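PDB 6DRU: glycosyl hydrolases family 31 family protein from Aspergillus niger, which catalyses the release of alpha-xylose from the non-reducing terminal glucose of xyloglucan oligosaccharides. Local coordinates for residues Ile12-Glu17 with Ala93-Ser98; Thr66-Thr69 with Pro73-Leu76. All blocks are in the same frame, centred on the assembly; numbering follows the deposited sequence.

In the fold
Near the N terminus, strand 10-14 turns back at residues 14-17 into strand 17-23, its neighbour in a mixed sheet. The chain later returns with strand 66-68, the outermost strand of that sheet, which runs parallel to strand 10-14. Contact 2 closes a very short loop from here to strand 74-78, the edge of a separate four-stranded antiparallel sheet. After strand 81-85 the chain comes back through residues 93-98 and meets strand 10-14 in contact 1, a much longer closure that encloses contact 2. The two contacts touch, Gln13 N lying 2.7 Å from Thr68 O; contact 2 joins edge strands of two sheets, and contact 1 packs strand 10-14 on the loop before strand 98-102.

Contact 1. Residues Ile12-Glu17 with Ala93-Ser98; sequences IQHGFE and AGYRLS
The imidazole of His14 packs with one face over Tyr95 CB, and this is the tightly packed part of the contact. Tyr95 CB sits 3.8 Å from the centroid of the His14 ring as a CH-pi contact, while His14 NE2 lies above the tyrosine ring near its rim. The ring planes are almost parallel, 9° apart, but slid so far that they barely overlap. His14 reaches across because its CG is anti to the backbone N (chi1 179°). Beside this pair Ile12 adds aliphatic bulk, its CD1 meeting Gly94 O at 3.5 Å. The histidine belongs to a beta hairpin whose type II' turn, His14 to Glu17, has Gly15 at a positive phi that suits a residue without a side chain; Tyr95 and Arg96 form a classic beta bulge facing Thr86. At the edge of the imidazole, in its plane, the packing gives way to a looser polar corner that holds one water. Histidine suits this place by offering Tyr95 CB a flat face and two nitrogens to polar partners: His14 ND1 donates to the anti lone pair of Glu17 OE2 (2.8 Å), which fixes the ring's rotation, and NE2 bonds Ser417 of the second subunit. The water lies between Glu17 OE2 and Arg96 NH2, accepting from the latter at 3.1 Å, and so links the two segments. Arg124 also forms a salt bridge with this carboxylate oxygen.

Contact 2. Residues Thr66-Thr69 with Pro73-Leu76; sequences TATT and PRTL. With NAG (2-acetamido-2-deoxy-beta-D-glucopyranose), chain L.
A charged guanidinium rests on threonine methyl groups here: Arg74 stretches from its own strand and lays one face of its flat end against Thr66 CG2, which stands 3.5 Å above the plane and toward the rim. The two segments are edge strands of different sheets, 66-68 closing a mixed sheet and 74-78 an antiparallel one, and their backbones stay well apart, with 9.6 Å between Thr68 CA and Arg74 CA, the nearest pair. This layered arrangement is consistent with the N-terminal beta-sandwich domain of family 31 glycosidases, and side chains alone span the gap at its surface.

Thr66 and Arg74 approach from opposite directions. Thr66 CG2 is anti to its backbone N and comes within 3.5 Å of Arg74 NH1. Thr68 lies further back along the arginine: its CG2 meets Arg74 NE obliquely at 3.7 Å, and the two side chains slide past each other in opposite directions. With chi1 at 173°, Thr68 sends its OG1 away from the backbone N and bonds Gly70 N, leaving the methyl to the arginine. Threonine suits both sites, since its beta branch is at home in a strand and its methyl offers a nonpolar surface. Arginine suits the other strand because its long side chain, which also touches Leu10, bridges the distance while its charged end remains at the surface. Its backbone N is held by Thr85 OG1 in the neighbouring strand 81-85. Just past the end of strand 66-68, Thr69 O takes a hydrogen bond from Tyr414 OH of the second subunit. Beyond Arg74 the next residue only skirts the NAG sugar, the nearest approach being Thr75 O to NAG O4 at 3.7 Å.

Contact 1. Residues Ile12-Glu17 with Ala93-Ser98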
# COMPACT_ATOMS: atom_id res chain seq x y z
N ILE A 12 -11.25 11.88 26.37
CA ILE A 12 -9.89 12.38 26.52
C ILE A 12 -9.37 12.80 25.15
O ILE A 12 -9.50 12.05 24.17
CB ILE A 12 -8.97 11.31 27.14
CG1 ILE A 12 -9.51 10.87 28.50
CG2 ILE A 12 -7.55 11.83 27.28
CD1 ILE A 12 -8.75 9.71 29.11
N GLN A 13 -8.79 13.99 25.08
CA GLN A 13 -8.14 14.48 23.87
C GLN A 13 -6.63 14.38 24.09
O GLN A 13 -6.02 15.26 24.70
CB GLN A 13 -8.57 15.91 23.55
CG GLN A 13 -8.14 16.39 22.18
CD GLN A 13 -8.73 15.56 21.06
OE1 GLN A 13 -9.94 15.31 21.02
NE2 GLN A 13 -7.88 15.11 20.14
N HIS A 14 -6.04 13.30 23.60
CA HIS A 14 -4.62 13.01 23.79
C HIS A 14 -3.92 13.23 22.46
O HIS A 14 -3.76 12.30 21.67
CB HIS A 14 -4.42 11.59 24.31
CG HIS A 14 -2.99 11.21 24.52
ND1 HIS A 14 -2.45 10.04 24.04
CD2 HIS A 14 -1.98 11.85 25.16
CE1 HIS A 14 -1.18 9.97 24.38
NE2 HIS A 14 -0.87 11.06 25.06
N GLY A 15 -3.48 14.46 22.22
CA GLY A 15 -2.95 14.78 20.90
C GLY A 15 -4.04 14.65 19.86
O GLY A 15 -5.15 15.16 20.02
N PHE A 16 -3.73 13.95 18.77
CA PHE A 16 -4.70 13.77 17.70
C PHE A 16 -5.65 12.61 17.93
O PHE A 16 -6.60 12.45 17.16
CB PHE A 16 -3.98 13.58 16.36
CG PHE A 16 -2.99 12.46 16.34
CD1 PHE A 16 -3.40 11.15 16.17
CD2 PHE A 16 -1.63 12.71 16.48
CE1 PHE A 16 -2.48 10.12 16.15
CE2 PHE A 16 -0.71 11.69 16.46
CZ PHE A 16 -1.14 10.39 16.29
N GLU A 17 -5.43 11.79 18.96
CA GLU A 17 -6.30 10.65 19.23
C GLU A 17 -7.30 10.99 20.33
O GLU A 17 -6.97 11.68 21.30
CB GLU A 17 -5.48 9.41 19.63
CG GLU A 17 -4.82 9.47 20.99
CD GLU A 17 -4.43 8.10 21.52
OE1 GLU A 17 -5.03 7.10 21.08
OE2 GLU A 17 -3.52 8.03 22.37
N ALA A 93 -0.36 12.19 35.05
CA ALA A 93 -1.22 12.65 33.97
C ALA A 93 -2.45 11.75 33.92
O ALA A 93 -2.74 11.01 34.86
CB ALA A 93 -0.45 12.68 32.65
N GLY A 94 -3.19 11.83 32.81
CA GLY A 94 -4.40 11.05 32.67
C GLY A 94 -4.72 10.62 31.25
O GLY A 94 -5.87 10.74 30.80
N TYR A 95 -3.72 10.10 30.53
CA TYR A 95 -3.92 9.59 29.18
C TYR A 95 -3.67 8.09 29.07
O TYR A 95 -3.75 7.55 27.96
CB TYR A 95 -3.01 10.34 28.19
CG TYR A 95 -1.56 10.40 28.60
CD1 TYR A 95 -0.73 9.29 28.44
CD2 TYR A 95 -1.02 11.55 29.15
CE1 TYR A 95 0.60 9.34 28.83
CE2 TYR A 95 0.31 11.61 29.52
CZ TYR A 95 1.11 10.50 29.37
OH TYR A 95 2.44 10.55 29.75
N ARG A 96 -3.37 7.42 30.18
CA ARG A 96 -3.20 5.97 30.21
C ARG A 96 -4.31 5.36 31.05
O ARG A 96 -4.71 5.93 32.07
CB ARG A 96 -1.83 5.59 30.77
CG ARG A 96 -0.68 5.94 29.85
CD ARG A 96 -0.48 4.89 28.77
NE ARG A 96 0.39 5.36 27.70
CZ ARG A 96 -0.05 5.87 26.56
NH1 ARG A 96 -1.35 5.97 26.33
NH2 ARG A 96 0.81 6.28 25.64
N LEU A 97 -4.80 4.20 30.63
CA LEU A 97 -5.94 3.56 31.27
C LEU A 97 -5.49 2.41 32.16
O LEU A 97 -4.55 1.68 31.84
CB LEU A 97 -6.94 3.05 30.22
CG LEU A 97 -7.39 4.05 29.16
CD1 LEU A 97 -8.49 3.44 28.29
CD2 LEU A 97 -7.86 5.34 29.80
N SER A 98 -6.18 2.24 33.29
CA SER A 98 -5.96 1.13 34.20
C SER A 98 -7.30 0.76 34.83
O SER A 98 -8.11 1.64 35.13
CB SER A 98 -4.94 1.48 35.29
OG SER A 98 -5.38 2.57 36.08
O HOH W 1 -1.19 6.90 23.30

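Contact 2. Residues Thr66-Thr69 with Pro73-Leu76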
# COMPACT_ATOMS: atom_id res chain seq x y z
N THR A 66 -17.55 14.35 30.93
CA THR A 66 -16.34 15.11 31.20
C THR A 66 -15.41 15.03 30.00
O THR A 66 -15.23 13.96 29.41
CB THR A 66 -15.62 14.58 32.46
OG1 THR A 66 -16.56 14.50 33.54
CG2 THR A 66 -14.47 15.50 32.85
N ALA A 67 -14.81 16.17 29.65
CA ALA A 67 -13.83 16.26 28.58
C ALA A 67 -12.54 16.81 29.14
O ALA A 67 -12.55 17.80 29.88
CB ALA A 67 -14.34 17.14 27.43
N THR A 68 -11.42 16.18 28.79
CA THR A 68 -10.12 16.60 29.26
C THR A 68 -9.07 16.27 28.21
O THR A 68 -9.32 15.49 27.29
CB THR A 68 -9.75 15.93 30.60
OG1 THR A 68 -8.40 16.25 30.95
CG2 THR A 68 -9.91 14.42 30.50
N THR A 69 -7.91 16.89 28.34
CA THR A 69 -6.75 16.57 27.52
C THR A 69 -5.83 15.56 28.19
O THR A 69 -4.74 15.30 27.68
CB THR A 69 -5.98 17.83 27.15
OG1 THR A 69 -5.75 18.62 28.33
CG2 THR A 69 -6.75 18.66 26.14
N PRO A 73 -4.75 13.13 36.45
CA PRO A 73 -5.42 11.84 36.63
C PRO A 73 -6.86 12.00 37.08
O PRO A 73 -7.22 12.95 37.77
CB PRO A 73 -4.58 11.15 37.70
CG PRO A 73 -3.93 12.26 38.44
CD PRO A 73 -3.67 13.33 37.43
N ARG A 74 -7.70 11.04 36.67
CA ARG A 74 -9.11 11.02 37.04
C ARG A 74 -9.50 9.60 37.42
O ARG A 74 -8.76 8.64 37.19
CB ARG A 74 -10.01 11.53 35.91
CG ARG A 74 -9.51 12.79 35.23
CD ARG A 74 -10.54 13.33 34.25
NE ARG A 74 -10.47 14.79 34.18
CZ ARG A 74 -11.31 15.61 34.81
NH1 ARG A 74 -12.28 15.11 35.56
NH2 ARG A 74 -11.18 16.92 34.68
N THR A 75 -10.69 9.47 38.00
CA THR A 75 -11.20 8.18 38.46
C THR A 75 -12.70 8.11 38.20
O THR A 75 -13.42 9.08 38.42
CB THR A 75 -10.91 7.97 39.96
OG1 THR A 75 -9.50 8.05 40.19
CG2 THR A 75 -11.42 6.61 40.42
N LEU A 76 -13.15 6.94 37.73
CA LEU A 76 -14.56 6.70 37.46
C LEU A 76 -14.89 5.28 37.91
O LEU A 76 -14.12 4.35 37.67
CB LEU A 76 -14.89 6.88 35.97
CG LEU A 76 -16.25 7.50 35.62
CD1 LEU A 76 -16.32 7.78 34.12
CD2 LEU A 76 -17.42 6.63 36.05
C1 NAG L . -17.53 10.94 40.84
C2 NAG L . -16.97 12.34 41.01
C3 NAG L . -15.50 12.38 40.82
C4 NAG L . -14.83 11.34 41.70
C5 NAG L . -15.46 9.98 41.47
C6 NAG L . -14.85 8.98 42.42
C7 NAG L . -18.77 13.93 40.46
C8 NAG L . -19.44 14.87 39.48
N2 NAG L . -17.60 13.22 40.09
O3 NAG L . -15.03 13.67 41.10
O4 NAG L . -13.46 11.28 41.39
O5 NAG L . -16.84 10.06 41.69
O6 NAG L . -14.86 7.70 41.83
O7 NAG L . -19.24 13.79 41.58